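PbSGBP-B lipoprotein (Prevotella bryantii B14, PDB 6D2Y) probably binds polysaccharide at the bacterial cell surface as a magnesium-containing, multidomain beta-sandwich lipoprotein. Local coordinates at residues Ile64-Asp69 with His94-Ser99; Thr109-Met114 with Pro123-Val128; Gly241-Ile246 with Ser279-Ala284; His364-Trp369 with Gly431-Lys436. One frame throughout, in Å; residues are numbered along the deposited sequence.

Overall arrangement
Interactions 1 and 2 belong to the N-terminal beta sandwich, one in each of its two sheets: interaction 1 pairs strands 63-69 and 95-99, interaction 2 the hairpin 111-116/121-129. Their centres are about 14 Å apart and their side chains meet in the core, with Leu66 CD2 3.5 Å from Met114 CE. Interactions 3 and 4 come later in the chain, both within the probable glycan-binding domain, with centres about 21 Å apart and nearest atoms about 9 Å apart. Interaction 3 flanks the sheet edge at strand 279-282; interaction 4 joins two loops. Some 60 Å or more separates the centres of the two groups, as expected for an elongated protein.

Interaction 1 of 4, residues Ile64-Asp69 with His94-Ser99; sequences ICLVGD and HTLIVS
Leu66 and Leu96 pair as antiparallel hydrogen-bonded neighbours, their side chains lying side by side and directed into the same core. From Leu66, CB sits 3.5 Å from Leu96 O and 4.1 Å from Leu96 CB. CG, turned anti to the carbonyl carbon (chi1 -82°), then splits the branches: Leu66 CD1 lies 3.9 Å from Leu96 O and reaches Val98 CG1 at 4.3 Å, while CD2 lies alongside Leu96 CD2. Beyond the contact, Met112 and Met114 of the opposing sheet pack on Leu66. Behind the side chain, Leu66 N donates to Leu96 O and Leu96 N returns a bond to Leu66 O; Ile64 and Val98 are joined by a similar reciprocal pair. On the other face, Cys65 SG rests on Ile97 CG1 at 3.6 Å. At the far end Gly68 N bonds to His94 O at 3.3 Å. Strand 39-45 flanks 63-69 on its other edge, completing a three-stranded antiparallel sheet, one layer of the N-terminal beta sandwich.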
loop_
_atom_site.group_PDB
_atom_site.type_symbol
_atom_site.label_atom_id
_atom_site.label_comp_id
_atom_site.label_asym_id
_atom_site.label_seq_id
_atom_site.Cartn_x
_atom_site.Cartn_y
_atom_site.Cartn_z
ATOM N N ILE A 64 9.881 -32.591 -9.359
ATOM C CA ILE A 64 10.765 -32.778 -10.500
ATOM C C ILE A 64 11.194 -34.238 -10.556
ATOM O O ILE A 64 11.067 -34.988 -9.586
ATOM C CB ILE A 64 11.996 -31.851 -10.437
ATOM C CG1 ILE A 64 12.851 -32.186 -9.212
ATOM C CG2 ILE A 64 11.566 -30.394 -10.409
ATOM C CD1 ILE A 64 14.093 -31.335 -9.084
ATOM N N CYS A 65 11.711 -34.637 -11.717
ATOM C CA CYS A 65 12.154 -36.009 -11.943
ATOM C C CYS A 65 13.588 -35.998 -12.449
ATOM O O CYS A 65 13.876 -35.408 -13.496
ATOM C CB CYS A 65 11.246 -36.733 -12.938
ATOM S SG CYS A 65 11.787 -38.417 -13.302
ATOM N N LEU A 66 14.477 -36.656 -11.710
ATOM C CA LEU A 66 15.873 -36.768 -12.104
ATOM C C LEU A 66 16.040 -37.878 -13.131
ATOM O O LEU A 66 15.389 -38.923 -13.049
ATOM C CB LEU A 66 16.752 -37.050 -10.885
ATOM C CG LEU A 66 17.202 -35.899 -9.976
ATOM C CD1 LEU A 66 16.062 -34.984 -9.568
ATOM C CD2 LEU A 66 17.871 -36.462 -8.739
ATOM N N VAL A 67 16.917 -37.649 -14.104
ATOM C CA VAL A 67 17.192 -38.627 -15.151
ATOM C C VAL A 67 18.696 -38.877 -15.140
ATOM O O VAL A 67 19.472 -38.089 -15.691
ATOM C CB VAL A 67 16.706 -38.166 -16.530
ATOM C CG1 VAL A 67 17.194 -39.118 -17.612
ATOM C CG2 VAL A 67 15.187 -38.085 -16.544
ATOM N N GLY A 68 19.106 -39.966 -14.500
ATOM C CA GLY A 68 20.501 -40.346 -14.406
ATOM C C GLY A 68 20.621 -41.841 -14.203
ATOM O O GLY A 68 19.671 -42.569 -14.494
ATOM N N ASP A 69 21.773 -42.322 -13.738
ATOM C CA ASP A 69 21.965 -43.739 -13.453
ATOM C C ASP A 69 22.483 -43.917 -12.030
ATOM O O ASP A 69 23.028 -42.989 -11.424
ATOM C CB ASP A 69 22.938 -44.422 -14.443
ATOM C CG ASP A 69 22.459 -44.370 -15.897
ATOM O OD1 ASP A 69 23.078 -45.051 -16.739
ATOM O OD2 ASP A 69 21.488 -43.655 -16.217
ATOM N N HIS A 94 17.234 -45.337 -12.618
ATOM C CA HIS A 94 17.405 -44.366 -13.684
ATOM C C HIS A 94 16.503 -43.148 -13.558
ATOM O O HIS A 94 16.711 -42.172 -14.288
ATOM C CB HIS A 94 17.173 -45.022 -15.054
ATOM C CG HIS A 94 18.092 -46.167 -15.335
ATOM N ND1 HIS A 94 19.463 -46.057 -15.236
ATOM C CD2 HIS A 94 17.845 -47.446 -15.711
ATOM C CE1 HIS A 94 20.020 -47.217 -15.535
ATOM N NE2 HIS A 94 19.060 -48.075 -15.830
ATOM N N THR A 95 15.510 -43.175 -12.670
ATOM C CA THR A 95 14.642 -42.031 -12.429
ATOM C C THR A 95 14.417 -41.872 -10.934
ATOM O O THR A 95 14.171 -42.852 -10.226
ATOM C CB THR A 95 13.283 -42.178 -13.128
ATOM O OG1 THR A 95 12.598 -43.323 -12.605
ATOM C CG2 THR A 95 13.451 -42.323 -14.633
ATOM N N LEU A 96 14.501 -40.630 -10.466
ATOM C CA LEU A 96 14.169 -40.276 -9.093
ATOM C C LEU A 96 13.250 -39.065 -9.134
ATOM O O LEU A 96 13.588 -38.048 -9.751
ATOM C CB LEU A 96 15.427 -39.974 -8.265
ATOM C CG LEU A 96 15.286 -39.721 -6.758
ATOM C CD1 LEU A 96 16.590 -40.042 -6.056
ATOM C CD2 LEU A 96 14.878 -38.291 -6.440
ATOM N N ILE A 97 12.097 -39.176 -8.480
ATOM C CA ILE A 97 11.103 -38.110 -8.432
ATOM C C ILE A 97 11.070 -37.569 -7.010
ATOM O O ILE A 97 10.776 -38.307 -6.061
ATOM C CB ILE A 97 9.721 -38.604 -8.888
ATOM C CG1 ILE A 97 9.779 -39.052 -10.348
ATOM C CG2 ILE A 97 8.672 -37.513 -8.707
ATOM C CD1 ILE A 97 8.488 -39.664 -10.856
ATOM N N VAL A 98 11.395 -36.286 -6.862
ATOM C CA VAL A 98 11.448 -35.617 -5.569
ATOM C C VAL A 98 10.864 -34.219 -5.726
ATOM O O VAL A 98 10.942 -33.606 -6.794
ATOM C CB VAL A 98 12.895 -35.562 -5.019
ATOM C CG1 VAL A 98 13.792 -34.719 -5.921
ATOM C CG2 VAL A 98 12.925 -35.043 -3.586
ATOM N N SER A 99 10.258 -33.720 -4.656
ATOM C CA SER A 99 9.691 -32.379 -4.639
ATOM C C SER A 99 10.622 -31.429 -3.898
ATOM O O SER A 99 11.190 -31.782 -2.858
ATOM C CB SER A 99 8.305 -32.373 -3.990
ATOM O OG SER A 99 7.584 -33.545 -4.327
#

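Interaction 2 of 4, residues Thr109-Met114 with Pro123-Val128; sequences TDKMYM and PYDFQV
Asp110 takes Phe126 N onto its carbonyl O at 3.1 Å. Its carboxylate crosses the Gln127 side chain, and OD1 accepts from a water that in turn accepts from Val128 N, while OD2 is held by a salt bridge to Lys206. Lys111 runs alongside Asp125, CG on the side of the backbone N (chi1 -66°), and a bend at the last torsion brings NZ to Asp125 OD1 at 2.7 Å, a salt bridge entering from above the carboxylate plane. The strands form an antiparallel beta hairpin, 111-116 with 121-129, in the second sheet of the N-terminal sandwich. Met112, a selenomethionine, exchanges two backbone bonds with Tyr124; the one from Met112 N to Tyr124 O is 2.7 Å and almost straight at 176°. Met112 CE reaches Tyr124 CD1 at 3.7 Å. On the opposite face Tyr113 presents CD1 to Pro123 CB at 4.0 Å, and its OH shares a 2.6 Å hydrogen bond with Thr109 OG1.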
loop_
_atom_site.group_PDB
_atom_site.type_symbol
_atom_site.label_atom_id
_atom_site.label_comp_id
_atom_site.label_asym_id
_atom_site.label_seq_id
_atom_site.Cartn_x
_atom_site.Cartn_y
_atom_site.Cartn_z
ATOM N N THR A 109 23.268 -21.749 -2.588
ATOM C CA THR A 109 24.428 -22.085 -3.397
ATOM C C THR A 109 24.053 -22.518 -4.803
ATOM O O THR A 109 24.952 -22.795 -5.606
ATOM C CB THR A 109 25.261 -23.188 -2.725
ATOM O OG1 THR A 109 24.409 -24.273 -2.332
ATOM C CG2 THR A 109 25.977 -22.637 -1.500
ATOM N N ASP A 110 22.761 -22.574 -5.129
ATOM C CA ASP A 110 22.283 -22.997 -6.446
ATOM C C ASP A 110 22.843 -24.369 -6.810
ATOM O O ASP A 110 23.376 -24.591 -7.899
ATOM C CB ASP A 110 22.621 -21.958 -7.517
ATOM C CG ASP A 110 21.769 -20.707 -7.404
ATOM O OD1 ASP A 110 20.723 -20.747 -6.720
ATOM O OD2 ASP A 110 22.145 -19.681 -8.008
ATOM N N LYS A 111 22.727 -25.298 -5.866
ATOM C CA LYS A 111 23.140 -26.674 -6.071
ATOM C C LYS A 111 22.184 -27.595 -5.332
ATOM O O LYS A 111 21.649 -27.237 -4.277
ATOM C CB LYS A 111 24.584 -26.914 -5.589
ATOM C CG LYS A 111 25.637 -26.162 -6.394
ATOM C CD LYS A 111 27.025 -26.273 -5.791
ATOM C CE LYS A 111 27.977 -25.276 -6.440
ATOM N NZ LYS A 111 28.040 -25.449 -7.917
HETATM N N MSE A 112 21.959 -28.771 -5.904
HETATM C CA MSE A 112 21.235 -29.842 -5.223
HETATM C C MSE A 112 22.255 -30.906 -4.834
HETATM O O MSE A 112 22.911 -31.484 -5.698
HETATM C CB MSE A 112 20.145 -30.432 -6.123
HETATM C CG MSE A 112 19.863 -31.922 -5.921
HETATM SE SE MSE A 112 18.325 -32.548 -6.966
HETATM C CE MSE A 112 19.245 -33.008 -8.588
ATOM N N TYR A 113 22.404 -31.147 -3.538
ATOM C CA TYR A 113 23.431 -32.049 -3.037
ATOM C C TYR A 113 22.858 -33.454 -2.915
ATOM O O TYR A 113 21.854 -33.664 -2.228
ATOM C CB TYR A 113 23.972 -31.563 -1.693
ATOM C CG TYR A 113 24.510 -30.152 -1.735
ATOM C CD1 TYR A 113 25.833 -29.895 -2.068
ATOM C CD2 TYR A 113 23.688 -29.071 -1.447
ATOM C CE1 TYR A 113 26.326 -28.602 -2.109
ATOM C CE2 TYR A 113 24.170 -27.778 -1.487
ATOM C CZ TYR A 113 25.489 -27.549 -1.818
ATOM O OH TYR A 113 25.978 -26.263 -1.859
HETATM N N MSE A 114 23.493 -34.409 -3.579
HETATM C CA MSE A 114 23.110 -35.804 -3.429
HETATM C C MSE A 114 24.063 -36.489 -2.468
HETATM O O MSE A 114 25.283 -36.421 -2.648
HETATM C CB MSE A 114 23.114 -36.509 -4.776
HETATM C CG MSE A 114 22.583 -35.654 -5.898
HETATM SE SE MSE A 114 22.975 -36.431 -7.628
HETATM C CE MSE A 114 21.222 -37.112 -7.945
ATOM N N PRO A 123 27.487 -32.717 -5.769
ATOM C CA PRO A 123 26.651 -31.549 -6.074
ATOM C C PRO A 123 26.259 -31.449 -7.541
ATOM O O PRO A 123 27.097 -31.605 -8.435
ATOM C CB PRO A 123 27.543 -30.378 -5.656
ATOM C CG PRO A 123 28.925 -30.869 -5.945
ATOM C CD PRO A 123 28.919 -32.371 -5.722
ATOM N N TYR A 124 24.981 -31.186 -7.792
ATOM C CA TYR A 124 24.463 -30.941 -9.133
ATOM C C TYR A 124 23.909 -29.525 -9.168
ATOM O O TYR A 124 22.995 -29.199 -8.402
ATOM C CB TYR A 124 23.385 -31.966 -9.498
ATOM C CG TYR A 124 22.691 -31.711 -10.817
ATOM C CD1 TYR A 124 21.450 -31.093 -10.860
ATOM C CD2 TYR A 124 23.270 -32.105 -12.018
ATOM C CE1 TYR A 124 20.809 -30.861 -12.063
ATOM C CE2 TYR A 124 22.635 -31.882 -13.223
ATOM C CZ TYR A 124 21.404 -31.259 -13.240
ATOM O OH TYR A 124 20.766 -31.029 -14.436
ATOM N N ASP A 125 24.475 -28.683 -10.033
ATOM C CA ASP A 125 24.052 -27.290 -10.116
ATOM C C ASP A 125 22.581 -27.202 -10.502
ATOM O O ASP A 125 22.173 -27.711 -11.549
ATOM C CB ASP A 125 24.913 -26.538 -11.128
ATOM C CG ASP A 125 26.352 -26.400 -10.683
ATOM O OD1 ASP A 125 26.739 -27.062 -9.698
ATOM O OD2 ASP A 125 27.097 -25.627 -11.321
ATOM N N PHE A 126 21.788 -26.553 -9.651
ATOM C CA PHE A 126 20.348 -26.454 -9.855
ATOM C C PHE A 126 19.818 -25.327 -8.981
ATOM O O PHE A 126 20.139 -25.266 -7.790
ATOM C CB PHE A 126 19.654 -27.779 -9.513
ATOM C CG PHE A 126 18.196 -27.814 -9.868
ATOM C CD1 PHE A 126 17.228 -27.601 -8.899
ATOM C CD2 PHE A 126 17.789 -28.069 -11.168
ATOM C CE1 PHE A 126 15.886 -27.637 -9.218
ATOM C CE2 PHE A 126 16.446 -28.105 -11.495
ATOM C CZ PHE A 126 15.494 -27.888 -10.519
ATOM N N GLN A 127 19.016 -24.444 -9.568
ATOM C CA GLN A 127 18.520 -23.264 -8.873
ATOM C C GLN A 127 17.111 -23.504 -8.350
ATOM O O GLN A 127 16.282 -24.124 -9.023
ATOM C CB GLN A 127 18.526 -22.044 -9.795
ATOM C CG GLN A 127 19.812 -21.863 -10.581
ATOM C CD GLN A 127 19.688 -20.802 -11.655
ATOM O OE1 GLN A 127 19.854 -19.613 -11.389
ATOM N NE2 GLN A 127 19.392 -21.230 -12.878
ATOM N N VAL A 128 16.847 -23.011 -7.146
ATOM C CA VAL A 128 15.515 -23.045 -6.556
ATOM C C VAL A 128 14.897 -21.671 -6.771
ATOM O O VAL A 128 15.363 -20.674 -6.208
ATOM C CB VAL A 128 15.558 -23.419 -5.069
ATOM C CG1 VAL A 128 14.193 -23.204 -4.431
ATOM C CG2 VAL A 128 16.010 -24.863 -4.901
HETATM O O HOH W 1 18.750 -21.920 -5.363
HETATM O O HOH W 2 18.963 -26.374 -5.581
#

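Interaction 3 of 4, residues Gly241-Ile246 with Ser279-Ala284; sequences GWHDRI and SFEYWA
Along edge strand 279-282 of a four-stranded antiparallel sheet, in the domain that probably binds glycan, the loop before strand 246-248 packs Gly241, Trp242, His243 and Arg245 against Ser279 to Glu281 and Trp283. Glu281 receives the loop with both oxygens. Glu281 OE1 accepts from Trp242 N at 2.9 Å and from His243 N at 3.0 Å; OE2 takes His243 ND1 at 2.7 Å through its syn lone pair, in the plane of the imidazole, while Ser279 OG donates to OE2 from the anti side. Ring and carboxylate planes stand 68° apart. Farther along, Gly241 CA lies over the six-membered ring of Trp283, 3.7 Å from its centroid, and the edge of that ring points at the Trp242 face in a T-shaped stack. At the other end Arg245 bends at chi2 and chi3 to bring NH1 to Ser279 O at 2.8 Å. Four donors thus fix the carboxylate's position and rotation, and the pairing with His243 would be expected to favour a charged Glu281.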
loop_
_atom_site.group_PDB
_atom_site.type_symbol
_atom_site.label_atom_id
_atom_site.label_comp_id
_atom_site.label_asym_id
_atom_site.label_seq_id
_atom_site.Cartn_x
_atom_site.Cartn_y
_atom_site.Cartn_z
ATOM N N GLY A 241 -15.947 25.038 1.907
ATOM C CA GLY A 241 -17.195 24.464 2.361
ATOM C C GLY A 241 -17.790 25.258 3.502
ATOM O O GLY A 241 -17.626 26.481 3.564
ATOM N N TRP A 242 -18.470 24.573 4.419
ATOM C CA TRP A 242 -19.123 25.239 5.539
ATOM C C TRP A 242 -18.237 25.318 6.776
ATOM O O TRP A 242 -18.174 26.368 7.424
ATOM C CB TRP A 242 -20.425 24.517 5.890
ATOM C CG TRP A 242 -21.583 24.901 5.026
ATOM C CD1 TRP A 242 -21.651 25.957 4.164
ATOM C CD2 TRP A 242 -22.844 24.228 4.937
ATOM N NE1 TRP A 242 -22.878 25.983 3.547
ATOM C CE2 TRP A 242 -23.628 24.932 4.003
ATOM C CE3 TRP A 242 -23.386 23.099 5.560
ATOM C CZ2 TRP A 242 -24.927 24.546 3.678
ATOM C CZ3 TRP A 242 -24.674 22.716 5.233
ATOM C CH2 TRP A 242 -25.430 23.437 4.301
ATOM N N HIS A 243 -17.549 24.233 7.116
ATOM C CA HIS A 243 -16.811 24.125 8.372
ATOM C C HIS A 243 -15.315 24.139 8.071
ATOM O O HIS A 243 -14.735 23.118 7.687
ATOM C CB HIS A 243 -17.241 22.869 9.120
ATOM C CG HIS A 243 -18.727 22.696 9.177
ATOM N ND1 HIS A 243 -19.399 21.757 8.424
ATOM C CD2 HIS A 243 -19.674 23.363 9.878
ATOM C CE1 HIS A 243 -20.695 21.843 8.671
ATOM N NE2 HIS A 243 -20.888 22.810 9.549
ATOM N N ASP A 244 -14.697 25.302 8.259
ATOM C CA ASP A 244 -13.295 25.497 7.918
ATOM C C ASP A 244 -12.390 24.860 8.964
ATOM O O ASP A 244 -12.628 24.977 10.169
ATOM C CB ASP A 244 -12.981 26.987 7.800
ATOM C CG ASP A 244 -13.994 27.733 6.960
ATOM O OD1 ASP A 244 -14.380 27.213 5.893
ATOM O OD2 ASP A 244 -14.402 28.842 7.364
ATOM N N ARG A 245 -11.341 24.195 8.496
ATOM C CA ARG A 245 -10.411 23.499 9.367
ATOM C C ARG A 245 -9.099 24.267 9.467
ATOM O O ARG A 245 -8.765 25.096 8.617
ATOM C CB ARG A 245 -10.155 22.074 8.866
ATOM C CG ARG A 245 -11.376 21.171 8.933
ATOM C CD ARG A 245 -11.479 20.452 10.274
ATOM N NE ARG A 245 -11.834 21.353 11.369
ATOM C CZ ARG A 245 -13.072 21.756 11.634
ATOM N NH1 ARG A 245 -14.085 21.343 10.884
ATOM N NH2 ARG A 245 -13.298 22.574 12.654
ATOM N N ILE A 246 -8.361 23.978 10.539
ATOM C CA ILE A 246 -7.060 24.599 10.751
ATOM C C ILE A 246 -6.113 24.199 9.631
ATOM O O ILE A 246 -6.000 23.018 9.280
ATOM C CB ILE A 246 -6.500 24.196 12.123
ATOM C CG1 ILE A 246 -7.409 24.704 13.245
ATOM C CG2 ILE A 246 -5.082 24.712 12.293
ATOM C CD1 ILE A 246 -6.895 24.386 14.633
ATOM N N SER A 279 -14.731 17.646 10.448
ATOM C CA SER A 279 -15.100 17.604 9.038
ATOM C C SER A 279 -14.227 18.577 8.258
ATOM O O SER A 279 -14.227 19.779 8.543
ATOM C CB SER A 279 -16.581 17.946 8.844
ATOM O OG SER A 279 -16.903 18.037 7.466
ATOM N N PHE A 280 -13.481 18.058 7.289
ATOM C CA PHE A 280 -12.814 18.880 6.289
ATOM C C PHE A 280 -13.600 18.778 4.990
ATOM O O PHE A 280 -13.947 17.674 4.558
ATOM C CB PHE A 280 -11.365 18.442 6.069
ATOM C CG PHE A 280 -10.728 19.059 4.856
ATOM C CD1 PHE A 280 -10.590 18.331 3.685
ATOM C CD2 PHE A 280 -10.276 20.368 4.884
ATOM C CE1 PHE A 280 -10.009 18.897 2.561
ATOM C CE2 PHE A 280 -9.692 20.941 3.763
ATOM C CZ PHE A 280 -9.559 20.204 2.601
ATOM N N GLU A 281 -13.889 19.923 4.377
ATOM C CA GLU A 281 -14.743 19.972 3.197
ATOM C C GLU A 281 -14.095 20.835 2.127
ATOM O O GLU A 281 -13.860 22.028 2.348
ATOM C CB GLU A 281 -16.135 20.509 3.553
ATOM C CG GLU A 281 -16.810 19.787 4.715
ATOM C CD GLU A 281 -17.703 20.697 5.545
ATOM O OE1 GLU A 281 -17.797 21.902 5.226
ATOM O OE2 GLU A 281 -18.318 20.203 6.515
ATOM N N TYR A 282 -13.807 20.236 0.974
ATOM C CA TYR A 282 -13.439 20.978 -0.228
ATOM C C TYR A 282 -14.524 20.752 -1.272
ATOM O O TYR A 282 -14.626 19.663 -1.848
ATOM C CB TYR A 282 -12.076 20.561 -0.777
ATOM C CG TYR A 282 -11.741 21.287 -2.065
ATOM C CD1 TYR A 282 -11.158 22.547 -2.042
ATOM C CD2 TYR A 282 -12.038 20.728 -3.304
ATOM C CE1 TYR A 282 -10.867 23.223 -3.211
ATOM C CE2 TYR A 282 -11.753 21.399 -4.478
ATOM C CZ TYR A 282 -11.165 22.646 -4.426
ATOM O OH TYR A 282 -10.873 23.316 -5.591
ATOM N N TRP A 283 -15.322 21.781 -1.525
ATOM C CA TRP A 283 -16.373 21.733 -2.533
ATOM C C TRP A 283 -15.944 22.593 -3.715
ATOM O O TRP A 283 -15.586 23.762 -3.538
ATOM C CB TRP A 283 -17.707 22.209 -1.954
ATOM C CG TRP A 283 -18.103 21.479 -0.697
ATOM C CD1 TRP A 283 -17.667 20.250 -0.288
ATOM C CD2 TRP A 283 -19.015 21.935 0.312
ATOM N NE1 TRP A 283 -18.249 19.915 0.911
ATOM C CE2 TRP A 283 -19.081 20.931 1.300
ATOM C CE3 TRP A 283 -19.782 23.092 0.474
ATOM C CZ2 TRP A 283 -19.883 21.052 2.433
ATOM C CZ3 TRP A 283 -20.576 23.210 1.599
ATOM C CH2 TRP A 283 -20.621 22.196 2.565
ATOM N N ALA A 284 -15.957 22.005 -4.909
ATOM C CA ALA A 284 -15.555 22.731 -6.106
ATOM C C ALA A 284 -16.542 23.852 -6.410
ATOM O O ALA A 284 -17.746 23.726 -6.168
ATOM C CB ALA A 284 -15.458 21.780 -7.298
HETATM O O HOH W 3 -12.973 22.254 5.801
HETATM O O HOH W 4 -14.831 24.372 4.609
#

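Interaction 4 of 4, residues His364-Trp369 with Gly431-Lys436; sequences HAQNGW and GAYNDK
Tyr433 lays its ring beneath Gln366 and sets its hydroxyl against the backbone of His364 to Gln366. Its bond to CB already heads toward 364-369, and chi1 of -87° swings the ring beside the backbone N so that one face lies under Gln366 CG. That carbon comes down over the middle of the face, 3.3 Å from the Tyr433 ring centroid and 2° off the normal, a CH-pi contact. Beyond CG the Gln366 chain is extended, running antiparallel to the tyrosine side chain, its amide plane inclined 34° to the ring. Gln366 OE1 ends 3.3 Å from Asn434 ND2, the two amides nearly perpendicular and the angle too poor for a hydrogen bond. At the phenolic end, Tyr433 OH accepts from Gln366 N at 2.8 Å and is also hydrogen-bonded to Glu405, so two hydrogen bonds hold the hydroxyl. The His364 carbonyl lies at the ring edge, and His364 CB is 3.9 Å from Tyr433 OH. Tyr433 also opens a type I' turn, closed by Lys436 N to Tyr433 O. Phe406 packs against both His364 and Tyr433. The contact is at the surface, where the loop between strands 330-335 and 372-374 meets the loop between 423-428 and 449-458.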
loop_
_atom_site.group_PDB
_atom_site.type_symbol
_atom_site.label_atom_id
_atom_site.label_comp_id
_atom_site.label_asym_id
_atom_site.label_seq_id
_atom_site.Cartn_x
_atom_site.Cartn_y
_atom_site.Cartn_z
ATOM N N HIS A 364 -24.746 11.209 3.042
ATOM C CA HIS A 364 -25.590 10.303 3.817
ATOM C C HIS A 364 -27.028 10.368 3.308
ATOM O O HIS A 364 -27.984 10.530 4.068
ATOM C CB HIS A 364 -25.493 10.600 5.315
ATOM C CG HIS A 364 -26.100 11.907 5.725
ATOM N ND1 HIS A 364 -27.351 11.997 6.298
ATOM C CD2 HIS A 364 -25.621 13.171 5.667
ATOM C CE1 HIS A 364 -27.621 13.262 6.564
ATOM N NE2 HIS A 364 -26.587 13.995 6.193
ATOM N N ALA A 365 -27.193 10.208 1.996
ATOM C CA ALA A 365 -28.491 10.312 1.344
ATOM C C ALA A 365 -29.172 8.962 1.154
ATOM O O ALA A 365 -30.203 8.895 0.477
ATOM C CB ALA A 365 -28.345 11.017 -0.006
ATOM N N GLN A 366 -28.622 7.892 1.733
ATOM C CA GLN A 366 -29.186 6.543 1.613
ATOM C C GLN A 366 -29.355 6.136 0.150
ATOM O O GLN A 366 -30.358 5.536 -0.239
ATOM C CB GLN A 366 -30.517 6.431 2.362
ATOM C CG GLN A 366 -30.429 5.675 3.676
ATOM C CD GLN A 366 -31.771 5.540 4.368
ATOM O OE1 GLN A 366 -32.154 4.452 4.796
ATOM N NE2 GLN A 366 -32.493 6.649 4.482
ATOM N N ASN A 367 -28.354 6.459 -0.671
ATOM C CA ASN A 367 -28.397 6.161 -2.098
ATOM C C ASN A 367 -27.294 5.198 -2.526
ATOM O O ASN A 367 -26.995 5.102 -3.718
ATOM C CB ASN A 367 -28.321 7.450 -2.920
ATOM C CG ASN A 367 -26.985 8.157 -2.780
ATOM O OD1 ASN A 367 -26.253 7.944 -1.813
ATOM N ND2 ASN A 367 -26.660 9.002 -3.750
ATOM N N GLY A 368 -26.679 4.487 -1.581
ATOM C CA GLY A 368 -25.665 3.508 -1.924
ATOM C C GLY A 368 -24.355 4.078 -2.421
ATOM O O GLY A 368 -23.591 3.364 -3.076
ATOM N N TRP A 369 -24.062 5.341 -2.115
ATOM C CA TRP A 369 -22.867 5.994 -2.637
ATOM C C TRP A 369 -21.623 5.530 -1.886
ATOM O O TRP A 369 -21.585 5.547 -0.652
ATOM C CB TRP A 369 -22.999 7.513 -2.546
ATOM C CG TRP A 369 -21.827 8.227 -3.139
ATOM C CD1 TRP A 369 -20.932 9.024 -2.485
ATOM C CD2 TRP A 369 -21.411 8.196 -4.508
ATOM N NE1 TRP A 369 -19.988 9.497 -3.366
ATOM C CE2 TRP A 369 -20.261 9.002 -4.614
ATOM C CE3 TRP A 369 -21.902 7.568 -5.657
ATOM C CZ2 TRP A 369 -19.595 9.197 -5.822
ATOM C CZ3 TRP A 369 -21.240 7.761 -6.854
ATOM C CH2 TRP A 369 -20.100 8.569 -6.927
ATOM N N GLY A 431 -21.747 6.641 11.053
ATOM C CA GLY A 431 -23.083 6.842 10.542
ATOM C C GLY A 431 -24.044 5.750 10.965
ATOM O O GLY A 431 -23.657 4.629 11.292
ATOM N N ALA A 432 -25.332 6.097 10.953
ATOM C CA ALA A 432 -26.378 5.162 11.359
ATOM C C ALA A 432 -27.613 5.441 10.508
ATOM O O ALA A 432 -28.372 6.372 10.794
ATOM C CB ALA A 432 -26.684 5.286 12.846
ATOM N N TYR A 433 -27.803 4.632 9.470
ATOM C CA TYR A 433 -28.992 4.725 8.636
ATOM C C TYR A 433 -30.163 4.040 9.319
ATOM O O TYR A 433 -30.070 2.867 9.697
ATOM C CB TYR A 433 -28.749 4.074 7.281
ATOM C CG TYR A 433 -28.139 4.980 6.252
ATOM C CD1 TYR A 433 -28.224 6.363 6.362
ATOM C CD2 TYR A 433 -27.477 4.447 5.165
ATOM C CE1 TYR A 433 -27.657 7.184 5.407
ATOM C CE2 TYR A 433 -26.919 5.250 4.219
ATOM C CZ TYR A 433 -27.003 6.614 4.335
ATOM O OH TYR A 433 -26.425 7.389 3.360
ATOM N N ASN A 434 -31.270 4.767 9.457
ATOM C CA ASN A 434 -32.510 4.221 10.004
ATOM C C ASN A 434 -32.269 3.577 11.368
ATOM O O ASN A 434 -32.688 2.449 11.635
ATOM C CB ASN A 434 -33.142 3.230 9.027
ATOM C CG ASN A 434 -34.205 3.871 8.158
ATOM O OD1 ASN A 434 -34.861 4.829 8.564
ATOM N ND2 ASN A 434 -34.371 3.351 6.948
ATOM N N ASP A 435 -31.561 4.307 12.229
ATOM C CA ASP A 435 -31.274 3.925 13.610
ATOM C C ASP A 435 -30.465 2.636 13.725
ATOM O O ASP A 435 -30.297 2.116 14.834
ATOM C CB ASP A 435 -32.561 3.796 14.437
ATOM C CG ASP A 435 -33.494 4.984 14.266
ATOM O OD1 ASP A 435 -33.917 5.270 13.123
ATOM O OD2 ASP A 435 -33.805 5.639 15.283
ATOM N N LYS A 436 -29.964 2.100 12.614
ATOM C CA LYS A 436 -29.186 0.868 12.607
ATOM C C LYS A 436 -27.804 1.157 12.040
ATOM O O LYS A 436 -27.680 1.811 10.999
ATOM C CB LYS A 436 -29.885 -0.221 11.788
ATOM C CG LYS A 436 -31.313 -0.512 12.229
ATOM C CD LYS A 436 -31.851 -1.780 11.584
ATOM C CE LYS A 436 -32.499 -2.691 12.612
ATOM N NZ LYS A 436 -31.660 -3.887 12.896
#